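PDB 3QJL: putative CRISPR-associated endoribonuclease-like protein Cas6nc, which binds CRISPR RNA as a Cas6-family protein of the prokaryotic adaptive immune system and forms a homodimer when crystallised with crRNA. Local coordinates for residues Leu33-Ser38 against Pro102-Gly107; Lys122-Glu127 against Phe222-Gly227; Met161-Lys166 against Phe228-Gly233. All coordinates share one frame; numbering follows the deposited sequence.

Overall arrangement
The chain carries two antiparallel sheets flanked by helices. Contact 1 packs the N-terminal half, where helix 25-39 meets strand 103-106. Contacts 2 and 3 both lie in the C-terminal half, on the opposite side of the chain's centre. Their centres are about 29 and 27 Å from that of contact 1. Contact 1 closes before the others open. Contacts 2 and 3 touch, with centres about 15 Å apart, and alternate along the chain: 122-127, 161-166, 222-227, 228-233. Together they tie the end of helix 217-226 and the loop after it to the linker between the halves and to helix 160-176. Contact 2 also reaches the bound RNA.

Contact 1: Leu33-Ser38 against Pro102-Gly107; sequences LEKVNS and PEFKIG
The side chain of Lys35 runs nearly straight from the helix toward Phe104 and bends only at its last torsion (chi4 -48°), which turns NZ to the backbone of strand 103-106. CG anti to the carbonyl carbon (chi1 -80°) brings the Phe104 ring under the lysine tail. Lys35 CE sits over one face of this ring, displaced toward the rim. Its closest ring atom is Phe104 CZ, 3.6 Å from CE. This is a CH-pi contact, with Lys35 CE 3.9 Å from the ring centroid of Phe104. The charged end follows the same course: Lys35 NZ lies 5.0 Å from the Phe104 centroid and close to the ring normal, a cation-pi arrangement.

One hydrogen bond joins the segments. Lys35 NZ donates to Glu103 O at 3.2 Å. The donor is tilted 32° from the carbonyl plane. The Glu103 side chain bends back at chi2, and its carboxylate makes a long salt bridge, with OE2 4.0 Å from Lys35 NZ. Ser101 O is a further, weak acceptor for the same ammonium group. The lysine is buried, so these oxygens and the ring face probably offset its charge. Ala97 of helix 88-100 packs against its side chain.

Gln31 and Glu27 of the same helix bond the backbone N of Lys105 and Gly107, respectively. Polar side chains of helix 25-39 thus hold the backbone of the strand, outermost within this chain, and of the turn after it. The arrangement is that of a ferredoxin-like fold, with helices 25-39 and 88-100 packed on an antiparallel sheet.

Contact 2: Lys122-Glu127 against Phe222-Gly227; sequences KELGKE and FGYENG. With nucleotides of chain B.
Lys122 and Tyr224 meet beside the first nucleotide of the bound RNA, at the join between the two ferredoxin-like halves of this Cas6 protein. Segment 122-127 is part of the link from strand 109-118 of the N-terminal sheet to strand 128-132 of the C-terminal one. Segment 222-227 is the last turn of helix 217-226 and the glycine that ends it.

Tyr224 makes the contact from the helix. Its CG is anti to the backbone N (chi1 -167°), which sends the ring out from the helix to the linker. Lys122 O approaches the ring at its edge, near the ring plane, 3.5 Å from Tyr224 CE2. Leu124 comes obliquely. Its CD2 methyl is 3.8 Å from Tyr224 CD2 and makes an off-centre CH-pi contact, 29° from the ring normal. The two side chains lie alongside each other and run in opposite directions. Leu241 of strand 239-242 touches both. The protein thus buries the tyrosine with its linker and last strand. The ring of His4, a residue of the purification tag, meets the tyrosine edge-to-face.

The Lys122 side chain crosses Tyr224 at about a right angle and continues to the RNA. Its NZ donates to the backbone O of Leu241, which anchors the ammonium group. Its aliphatic part lies against the guanine of G1 of chain B, with Lys122 CG 3.8 Å from N2 of that base. A water in the plane of the tyrosine ring joins the two polar ends: it is 3.1 Å from Tyr224 OH and takes a weak bond of 3.2 Å from Lys122 NZ.

Contact 3: Met161-Lys166 against Phe228-Gly233; sequences MDRLRK and FGEKTG
Helix 160-176 presents residues 161-166, a little over one and a half turns, to an irregular loop. The two backbones come nearest at Leu164 and Gly229, whose CA atoms are 6.2 Å apart. Gly229 has a positive phi (91°) and a psi of -150°, a region of backbone angles that favours glycine. At its far end the loop enters a short 3-10 segment at Thr232 and Gly233.

Leu164 fills the nearest point. Its CG is anti to the backbone N, and the CD1 branch reaches the bare backbone of the loop. Leu164 CD1 is 3.9 Å from Gly229 N and 4.0 Å from Gly229 CA. Val138 and Phe185 pack on the same leucine, which places it between the helix, the loop and neighbouring strands.

The loop follows the last helix of the C-terminal ferredoxin-like domain. Its sequence, with repeated Gly-Phe-Gly units, is consistent with the glycine-rich loop of RAMP proteins such as Cas6. Backbone bonds of Phe228 with Gly237 and of Glu230 with Val137 hold the loop.

Beside the leucine, Arg163 and Glu230 form a salt bridge. The arginine bends at chi2, while the glutamate is extended beyond CG, and the two side chains cross at about a right angle. Arg163 NH2 is 3.2 Å from Glu230 OE1. The oxygen lies well out of the guanidinium plane, and the two flat groups are turned 65° apart. The attraction is thus between charges, with no N-H aimed at the oxygen. Both groups have their directed bonds to the backbone of Arg139: Arg163 NE donates to its O, and Glu230 OE1 accepts from its N.

Contact 1: Leu33-Ser38 against Pro102-Gly107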
loop_
_atom_site.group_PDB
_atom_site.type_symbol
_atom_site.label_atom_id
_atom_site.label_comp_id
_atom_site.label_asym_id
_atom_site.label_seq_id
_atom_site.Cartn_x
_atom_site.Cartn_y
_atom_site.Cartn_z
ATOM N N LEU A 33 -7.885 -13.909 -25.674
ATOM C CA LEU A 33 -7.377 -13.941 -27.047
ATOM C C LEU A 33 -7.943 -15.134 -27.827
ATOM O O LEU A 33 -8.454 -14.985 -28.932
ATOM C CB LEU A 33 -5.849 -13.999 -27.049
ATOM C CG LEU A 33 -5.250 -13.688 -28.411
ATOM C CD1 LEU A 33 -5.670 -12.300 -28.857
ATOM C CD2 LEU A 33 -3.752 -13.799 -28.384
ATOM N N GLU A 34 -7.842 -16.314 -27.226
ATOM C CA GLU A 34 -8.346 -17.558 -27.791
ATOM C C GLU A 34 -9.838 -17.456 -28.097
ATOM O O GLU A 34 -10.285 -17.790 -29.201
ATOM C CB GLU A 34 -8.085 -18.681 -26.789
ATOM C CG GLU A 34 -8.744 -20.002 -27.073
ATOM C CD GLU A 34 -8.428 -21.032 -25.991
ATOM O OE1 GLU A 34 -8.272 -22.224 -26.341
ATOM O OE2 GLU A 34 -8.336 -20.653 -24.795
ATOM N N LYS A 35 -10.603 -16.988 -27.113
ATOM C CA LYS A 35 -12.040 -16.840 -27.268
ATOM C C LYS A 35 -12.421 -15.865 -28.381
ATOM O O LYS A 35 -13.257 -16.186 -29.215
ATOM C CB LYS A 35 -12.684 -16.446 -25.949
ATOM C CG LYS A 35 -12.532 -17.502 -24.884
ATOM C CD LYS A 35 -13.268 -17.123 -23.618
ATOM C CE LYS A 35 -12.888 -18.033 -22.470
ATOM N NZ LYS A 35 -12.933 -19.476 -22.847
ATOM N N VAL A 36 -11.815 -14.684 -28.407
ATOM C CA VAL A 36 -12.077 -13.730 -29.482
ATOM C C VAL A 36 -11.611 -14.288 -30.821
ATOM O O VAL A 36 -12.230 -14.062 -31.858
ATOM C CB VAL A 36 -11.361 -12.385 -29.250
ATOM C CG1 VAL A 36 -11.604 -11.430 -30.418
ATOM C CG2 VAL A 36 -11.816 -11.764 -27.945
ATOM N N ASN A 37 -10.511 -15.023 -30.810
ATOM C CA ASN A 37 -9.967 -15.506 -32.063
ATOM C C ASN A 37 -10.927 -16.467 -32.770
ATOM O O ASN A 37 -10.942 -16.549 -33.999
ATOM C CB ASN A 37 -8.604 -16.143 -31.846
ATOM C CG ASN A 37 -7.925 -16.490 -33.138
ATOM O OD1 ASN A 37 -7.569 -15.607 -33.929
ATOM N ND2 ASN A 37 -7.732 -17.782 -33.366
ATOM N N SER A 38 -11.739 -17.176 -31.991
ATOM C CA SER A 38 -12.729 -18.094 -32.541
ATOM C C SER A 38 -13.777 -17.357 -33.385
ATOM O O SER A 38 -14.269 -17.876 -34.390
ATOM C CB SER A 38 -13.425 -18.858 -31.414
ATOM O OG SER A 38 -12.535 -19.722 -30.737
ATOM N N PRO A 102 -17.906 -19.134 -21.971
ATOM C CA PRO A 102 -17.689 -18.482 -20.677
ATOM C C PRO A 102 -17.013 -19.377 -19.634
ATOM O O PRO A 102 -17.440 -19.393 -18.476
ATOM C CB PRO A 102 -19.121 -18.201 -20.225
ATOM C CG PRO A 102 -19.948 -19.358 -20.855
ATOM C CD PRO A 102 -19.112 -19.980 -21.950
ATOM N N GLU A 103 -15.943 -20.064 -20.014
ATOM C CA GLU A 103 -15.311 -21.004 -19.101
ATOM C C GLU A 103 -13.876 -20.576 -18.900
ATOM O O GLU A 103 -13.076 -20.589 -19.838
ATOM C CB GLU A 103 -15.394 -22.449 -19.615
ATOM C CG GLU A 103 -14.707 -22.713 -20.978
ATOM C CD GLU A 103 -15.622 -22.518 -22.207
ATOM O OE1 GLU A 103 -16.812 -22.153 -22.051
ATOM O OE2 GLU A 103 -15.135 -22.737 -23.342
ATOM N N PHE A 104 -13.566 -20.170 -17.672
ATOM C CA PHE A 104 -12.229 -19.699 -17.346
ATOM C C PHE A 104 -11.533 -20.579 -16.328
ATOM O O PHE A 104 -12.115 -20.957 -15.309
ATOM C CB PHE A 104 -12.269 -18.256 -16.857
ATOM C CG PHE A 104 -12.368 -17.249 -17.966
ATOM C CD1 PHE A 104 -13.574 -16.638 -18.261
ATOM C CD2 PHE A 104 -11.250 -16.921 -18.718
ATOM C CE1 PHE A 104 -13.660 -15.711 -19.279
ATOM C CE2 PHE A 104 -11.331 -15.993 -19.734
ATOM C CZ PHE A 104 -12.541 -15.388 -20.019
ATOM N N LYS A 105 -10.285 -20.913 -16.628
ATOM C CA LYS A 105 -9.464 -21.709 -15.735
ATOM C C LYS A 105 -8.215 -20.904 -15.351
ATOM O O LYS A 105 -7.339 -20.653 -16.189
ATOM C CB LYS A 105 -9.077 -23.012 -16.436
ATOM C CG LYS A 105 -8.370 -24.023 -15.560
ATOM C CD LYS A 105 -9.360 -24.932 -14.856
ATOM C CE LYS A 105 -8.646 -25.859 -13.877
ATOM N NZ LYS A 105 -7.587 -26.662 -14.547
ATOM N N ILE A 106 -8.149 -20.480 -14.091
ATOM C CA ILE A 106 -6.964 -19.798 -13.568
ATOM C C ILE A 106 -6.330 -20.632 -12.469
ATOM O O ILE A 106 -6.876 -20.750 -11.375
ATOM C CB ILE A 106 -7.308 -18.418 -13.011
ATOM C CG1 ILE A 106 -7.675 -17.478 -14.155
ATOM C CG2 ILE A 106 -6.133 -17.857 -12.238
ATOM C CD1 ILE A 106 -8.655 -16.415 -13.754
ATOM N N GLY A 107 -5.172 -21.212 -12.758
ATOM C CA GLY A 107 -4.622 -22.202 -11.856
ATOM C C GLY A 107 -5.624 -23.322 -11.632
ATOM O O GLY A 107 -6.089 -23.954 -12.582
#

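Contact 2: Lys122-Glu127 against Phe222-Gly227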
loop_
_atom_site.group_PDB
_atom_site.type_symbol
_atom_site.label_atom_id
_atom_site.label_comp_id
_atom_site.label_asym_id
_atom_site.label_seq_id
_atom_site.Cartn_x
_atom_site.Cartn_y
_atom_site.Cartn_z
ATOM N N LYS A 122 -16.933 8.239 -16.505
ATOM C CA LYS A 122 -16.991 9.672 -16.197
ATOM C C LYS A 122 -16.195 10.538 -17.180
ATOM O O LYS A 122 -15.199 10.085 -17.730
ATOM C CB LYS A 122 -16.504 9.877 -14.762
ATOM C CG LYS A 122 -16.573 8.582 -13.932
ATOM C CD LYS A 122 -16.469 8.831 -12.415
ATOM C CE LYS A 122 -16.673 7.544 -11.587
ATOM N NZ LYS A 122 -15.458 6.662 -11.447
ATOM N N GLU A 123 -16.640 11.770 -17.420
ATOM C CA GLU A 123 -15.898 12.690 -18.292
ATOM C C GLU A 123 -14.617 13.129 -17.583
ATOM O O GLU A 123 -14.514 12.999 -16.362
ATOM C CB GLU A 123 -16.740 13.923 -18.639
ATOM C CG GLU A 123 -17.969 13.655 -19.507
ATOM C CD GLU A 123 -17.827 14.211 -20.925
ATOM O OE1 GLU A 123 -16.732 14.726 -21.256
ATOM O OE2 GLU A 123 -18.809 14.132 -21.705
ATOM N N LEU A 124 -13.635 13.635 -18.325
ATOM C CA LEU A 124 -12.423 14.126 -17.676
ATOM C C LEU A 124 -12.408 15.648 -17.542
ATOM O O LEU A 124 -13.216 16.338 -18.160
ATOM C CB LEU A 124 -11.202 13.679 -18.481
ATOM C CG LEU A 124 -11.049 12.168 -18.666
ATOM C CD1 LEU A 124 -10.007 11.856 -19.713
ATOM C CD2 LEU A 124 -10.699 11.495 -17.353
ATOM N N GLY A 125 -11.466 16.155 -16.751
ATOM C CA GLY A 125 -11.220 17.580 -16.597
ATOM C C GLY A 125 -9.859 17.998 -17.124
ATOM O O GLY A 125 -9.164 17.211 -17.775
ATOM N N LYS A 126 -9.454 19.225 -16.807
ATOM C CA LYS A 126 -8.109 19.681 -17.144
ATOM C C LYS A 126 -7.090 18.838 -16.393
ATOM O O LYS A 126 -6.066 18.430 -16.950
ATOM C CB LYS A 126 -7.924 21.164 -16.801
ATOM C CG LYS A 126 -8.567 22.113 -17.806
ATOM C CD LYS A 126 -7.539 23.030 -18.477
ATOM C CE LYS A 126 -8.001 23.439 -19.880
ATOM N NZ LYS A 126 -9.442 23.825 -19.912
ATOM N N GLU A 127 -7.379 18.589 -15.118
ATOM C CA GLU A 127 -6.567 17.700 -14.300
ATOM C C GLU A 127 -7.416 16.566 -13.765
ATOM O O GLU A 127 -8.554 16.773 -13.351
ATOM C CB GLU A 127 -5.973 18.451 -13.118
ATOM C CG GLU A 127 -4.817 19.346 -13.445
ATOM C CD GLU A 127 -4.508 20.261 -12.291
ATOM O OE1 GLU A 127 -5.311 20.263 -11.325
ATOM O OE2 GLU A 127 -3.479 20.972 -12.344
ATOM N N PHE A 222 -6.585 8.966 -24.083
ATOM C CA PHE A 222 -5.950 7.745 -24.571
ATOM C C PHE A 222 -5.594 6.767 -23.456
ATOM O O PHE A 222 -5.875 5.577 -23.559
ATOM C CB PHE A 222 -4.707 8.037 -25.412
ATOM C CG PHE A 222 -4.124 6.811 -26.034
ATOM C CD1 PHE A 222 -4.710 6.244 -27.155
ATOM C CD2 PHE A 222 -3.027 6.196 -25.477
ATOM C CE1 PHE A 222 -4.195 5.106 -27.721
ATOM C CE2 PHE A 222 -2.507 5.054 -26.038
ATOM C CZ PHE A 222 -3.090 4.508 -27.165
ATOM N N GLY A 223 -4.976 7.280 -22.394
ATOM C CA GLY A 223 -4.581 6.452 -21.265
ATOM C C GLY A 223 -5.773 5.878 -20.523
ATOM O O GLY A 223 -5.791 4.703 -20.153
ATOM N N TYR A 224 -6.772 6.725 -20.309
ATOM C CA TYR A 224 -8.005 6.322 -19.651
ATOM C C TYR A 224 -8.640 5.131 -20.375
ATOM O O TYR A 224 -9.045 4.161 -19.742
ATOM C CB TYR A 224 -8.945 7.523 -19.618
ATOM C CG TYR A 224 -10.155 7.422 -18.721
ATOM C CD1 TYR A 224 -10.166 6.625 -17.585
ATOM C CD2 TYR A 224 -11.300 8.148 -19.021
ATOM C CE1 TYR A 224 -11.302 6.559 -16.776
ATOM C CE2 TYR A 224 -12.424 8.085 -18.234
ATOM C CZ TYR A 224 -12.432 7.298 -17.118
ATOM O OH TYR A 224 -13.586 7.279 -16.367
ATOM N N GLU A 225 -8.714 5.214 -21.703
ATOM C CA GLU A 225 -9.399 4.201 -22.509
ATOM C C GLU A 225 -8.565 2.954 -22.753
ATOM O O GLU A 225 -9.067 1.835 -22.657
ATOM C CB GLU A 225 -9.837 4.790 -23.852
ATOM C CG GLU A 225 -10.814 5.940 -23.726
ATOM C CD GLU A 225 -10.903 6.798 -24.977
ATOM O OE1 GLU A 225 -10.420 6.364 -26.040
ATOM O OE2 GLU A 225 -11.443 7.922 -24.891
ATOM N N ASN A 226 -7.308 3.168 -23.139
ATOM C CA ASN A 226 -6.378 2.084 -23.459
ATOM C C ASN A 226 -5.333 1.695 -22.423
ATOM O O ASN A 226 -4.501 0.823 -22.687
ATOM C CB ASN A 226 -5.684 2.369 -24.777
ATOM C CG ASN A 226 -6.644 2.393 -25.923
ATOM O OD1 ASN A 226 -7.640 1.666 -25.928
ATOM N ND2 ASN A 226 -6.360 3.234 -26.905
ATOM N N GLY A 227 -5.356 2.359 -21.271
ATOM C CA GLY A 227 -4.380 2.105 -20.232
ATOM C C GLY A 227 -3.125 2.938 -20.399
ATOM O O GLY A 227 -2.777 3.330 -21.510
ATOM O "O5'" G B 1 -19.220 -0.153 -11.608
ATOM C "C5'" G B 1 -19.079 0.535 -10.365
ATOM C "C4'" G B 1 -17.777 0.189 -9.680
ATOM O "O4'" G B 1 -16.767 -0.070 -10.695
ATOM C "C3'" G B 1 -17.207 1.282 -8.773
ATOM O "O3'" G B 1 -16.498 0.691 -7.669
ATOM C "C2'" G B 1 -16.215 1.995 -9.697
ATOM O "O2'" G B 1 -15.175 2.693 -9.035
ATOM C "C1'" G B 1 -15.683 0.828 -10.537
ATOM N N9 G B 1 -15.209 1.216 -11.877
ATOM C C8 G B 1 -14.224 0.580 -12.597
ATOM N N7 G B 1 -13.989 1.124 -13.760
ATOM C C5 G B 1 -14.878 2.186 -13.821
ATOM C C6 G B 1 -15.085 3.139 -14.849
ATOM O O6 G B 1 -14.499 3.231 -15.934
ATOM N N1 G B 1 -16.086 4.054 -14.526
ATOM C C2 G B 1 -16.802 4.056 -13.356
ATOM N N2 G B 1 -17.725 5.026 -13.233
ATOM N N3 G B 1 -16.617 3.166 -12.387
ATOM C C4 G B 1 -15.647 2.261 -12.676
HETATM O O HOH W 1 -13.475 5.551 -13.764
#

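Contact 3: Met161-Lys166 against Phe228-Gly233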
loop_
_atom_site.group_PDB
_atom_site.type_symbol
_atom_site.label_atom_id
_atom_site.label_comp_id
_atom_site.label_asym_id
_atom_site.label_seq_id
_atom_site.Cartn_x
_atom_site.Cartn_y
_atom_site.Cartn_z
ATOM N N MET A 161 9.304 9.526 -16.164
ATOM C CA MET A 161 8.430 10.487 -16.827
ATOM C C MET A 161 8.775 10.653 -18.298
ATOM O O MET A 161 7.889 10.765 -19.139
ATOM C CB MET A 161 8.508 11.842 -16.125
ATOM C CG MET A 161 7.376 12.781 -16.437
ATOM S SD MET A 161 5.774 12.072 -16.003
ATOM C CE MET A 161 5.200 11.482 -17.600
ATOM N N ASP A 162 10.061 10.670 -18.613
ATOM C CA ASP A 162 10.470 10.876 -19.990
ATOM C C ASP A 162 10.206 9.628 -20.816
ATOM O O ASP A 162 9.827 9.701 -21.989
ATOM C CB ASP A 162 11.937 11.265 -20.090
ATOM C CG ASP A 162 12.402 11.346 -21.524
ATOM O OD1 ASP A 162 12.161 12.400 -22.156
ATOM O OD2 ASP A 162 12.974 10.349 -22.030
ATOM N N ARG A 163 10.400 8.472 -20.204
ATOM C CA ARG A 163 10.120 7.231 -20.893
ATOM C C ARG A 163 8.606 7.066 -21.124
ATOM O O ARG A 163 8.176 6.685 -22.204
ATOM C CB ARG A 163 10.692 6.069 -20.095
ATOM C CG ARG A 163 10.485 4.734 -20.724
ATOM C CD ARG A 163 11.286 4.560 -21.992
ATOM N NE ARG A 163 10.977 3.240 -22.537
ATOM C CZ ARG A 163 10.350 3.007 -23.691
ATOM N NH1 ARG A 163 9.984 4.016 -24.482
ATOM N NH2 ARG A 163 10.112 1.752 -24.067
ATOM N N LEU A 164 7.804 7.373 -20.112
ATOM C CA LEU A 164 6.361 7.189 -20.191
ATOM C C LEU A 164 5.770 8.095 -21.245
ATOM O O LEU A 164 4.893 7.687 -21.999
ATOM C CB LEU A 164 5.706 7.505 -18.847
ATOM C CG LEU A 164 4.174 7.519 -18.802
ATOM C CD1 LEU A 164 3.587 6.128 -19.060
ATOM C CD2 LEU A 164 3.690 8.075 -17.474
ATOM N N ARG A 165 6.246 9.336 -21.264
ATOM C CA ARG A 165 5.843 10.332 -22.240
ATOM C C ARG A 165 6.019 9.762 -23.660
ATOM O O ARG A 165 5.086 9.765 -24.469
ATOM C CB ARG A 165 6.697 11.583 -22.031
ATOM C CG ARG A 165 6.128 12.891 -22.556
ATOM C CD ARG A 165 6.947 14.097 -22.043
ATOM N NE ARG A 165 6.594 14.515 -20.673
ATOM C CZ ARG A 165 7.467 14.746 -19.683
ATOM N NH1 ARG A 165 8.777 14.594 -19.873
ATOM N NH2 ARG A 165 7.032 15.129 -18.485
ATOM N N LYS A 166 7.208 9.251 -23.958
ATOM C CA LYS A 166 7.477 8.672 -25.273
ATOM C C LYS A 166 6.636 7.429 -25.556
ATOM O O LYS A 166 6.199 7.216 -26.676
ATOM C CB LYS A 166 8.971 8.365 -25.447
ATOM C CG LYS A 166 9.794 9.584 -25.798
ATOM C CD LYS A 166 11.242 9.445 -25.394
ATOM C CE LYS A 166 11.952 10.775 -25.527
ATOM N NZ LYS A 166 13.208 10.813 -24.732
ATOM N N PHE A 228 -2.449 3.218 -19.286
ATOM C CA PHE A 228 -1.182 3.945 -19.316
ATOM C C PHE A 228 0.005 2.982 -19.282
ATOM O O PHE A 228 -0.023 1.979 -18.559
ATOM C CB PHE A 228 -1.080 4.895 -18.128
ATOM C CG PHE A 228 -1.923 6.125 -18.246
ATOM C CD1 PHE A 228 -3.213 6.141 -17.760
ATOM C CD2 PHE A 228 -1.413 7.277 -18.803
ATOM C CE1 PHE A 228 -3.991 7.280 -17.855
ATOM C CE2 PHE A 228 -2.186 8.419 -18.900
ATOM C CZ PHE A 228 -3.476 8.419 -18.428
ATOM N N GLY A 229 1.058 3.302 -20.032
ATOM C CA GLY A 229 2.273 2.505 -20.011
ATOM C C GLY A 229 2.338 1.393 -21.040
ATOM O O GLY A 229 1.755 1.498 -22.107
ATOM N N GLU A 230 3.033 0.313 -20.708
ATOM C CA GLU A 230 3.353 -0.723 -21.680
ATOM C C GLU A 230 2.696 -2.018 -21.271
ATOM O O GLU A 230 2.259 -2.163 -20.127
ATOM C CB GLU A 230 4.860 -0.967 -21.756
ATOM C CG GLU A 230 5.702 0.218 -22.197
ATOM C CD GLU A 230 7.185 -0.136 -22.321
ATOM O OE1 GLU A 230 8.039 0.660 -21.868
ATOM O OE2 GLU A 230 7.494 -1.212 -22.880
ATOM N N LYS A 231 2.612 -2.948 -22.218
ATOM C CA LYS A 231 2.015 -4.254 -21.975
ATOM C C LYS A 231 0.565 -4.097 -21.536
ATOM O O LYS A 231 0.060 -4.904 -20.749
ATOM C CB LYS A 231 2.789 -5.033 -20.899
ATOM C CG LYS A 231 4.305 -4.928 -20.995
ATOM C CD LYS A 231 4.926 -6.156 -21.624
ATOM C CE LYS A 231 6.313 -5.831 -22.139
ATOM N NZ LYS A 231 6.907 -6.984 -22.866
ATOM N N THR A 232 -0.113 -3.063 -22.021
ATOM C CA THR A 232 -1.470 -2.838 -21.543
ATOM C C THR A 232 -2.349 -4.037 -21.873
ATOM O O THR A 232 -3.097 -4.513 -21.023
ATOM C CB THR A 232 -2.061 -1.533 -22.065
ATOM O OG1 THR A 232 -1.755 -1.390 -23.454
ATOM C CG2 THR A 232 -1.443 -0.366 -21.309
ATOM N N GLY A 233 -2.206 -4.557 -23.089
ATOM C CA GLY A 233 -2.994 -5.689 -23.540
ATOM C C GLY A 233 -2.855 -6.933 -22.682
ATOM O O GLY A 233 -3.678 -7.856 -22.770
#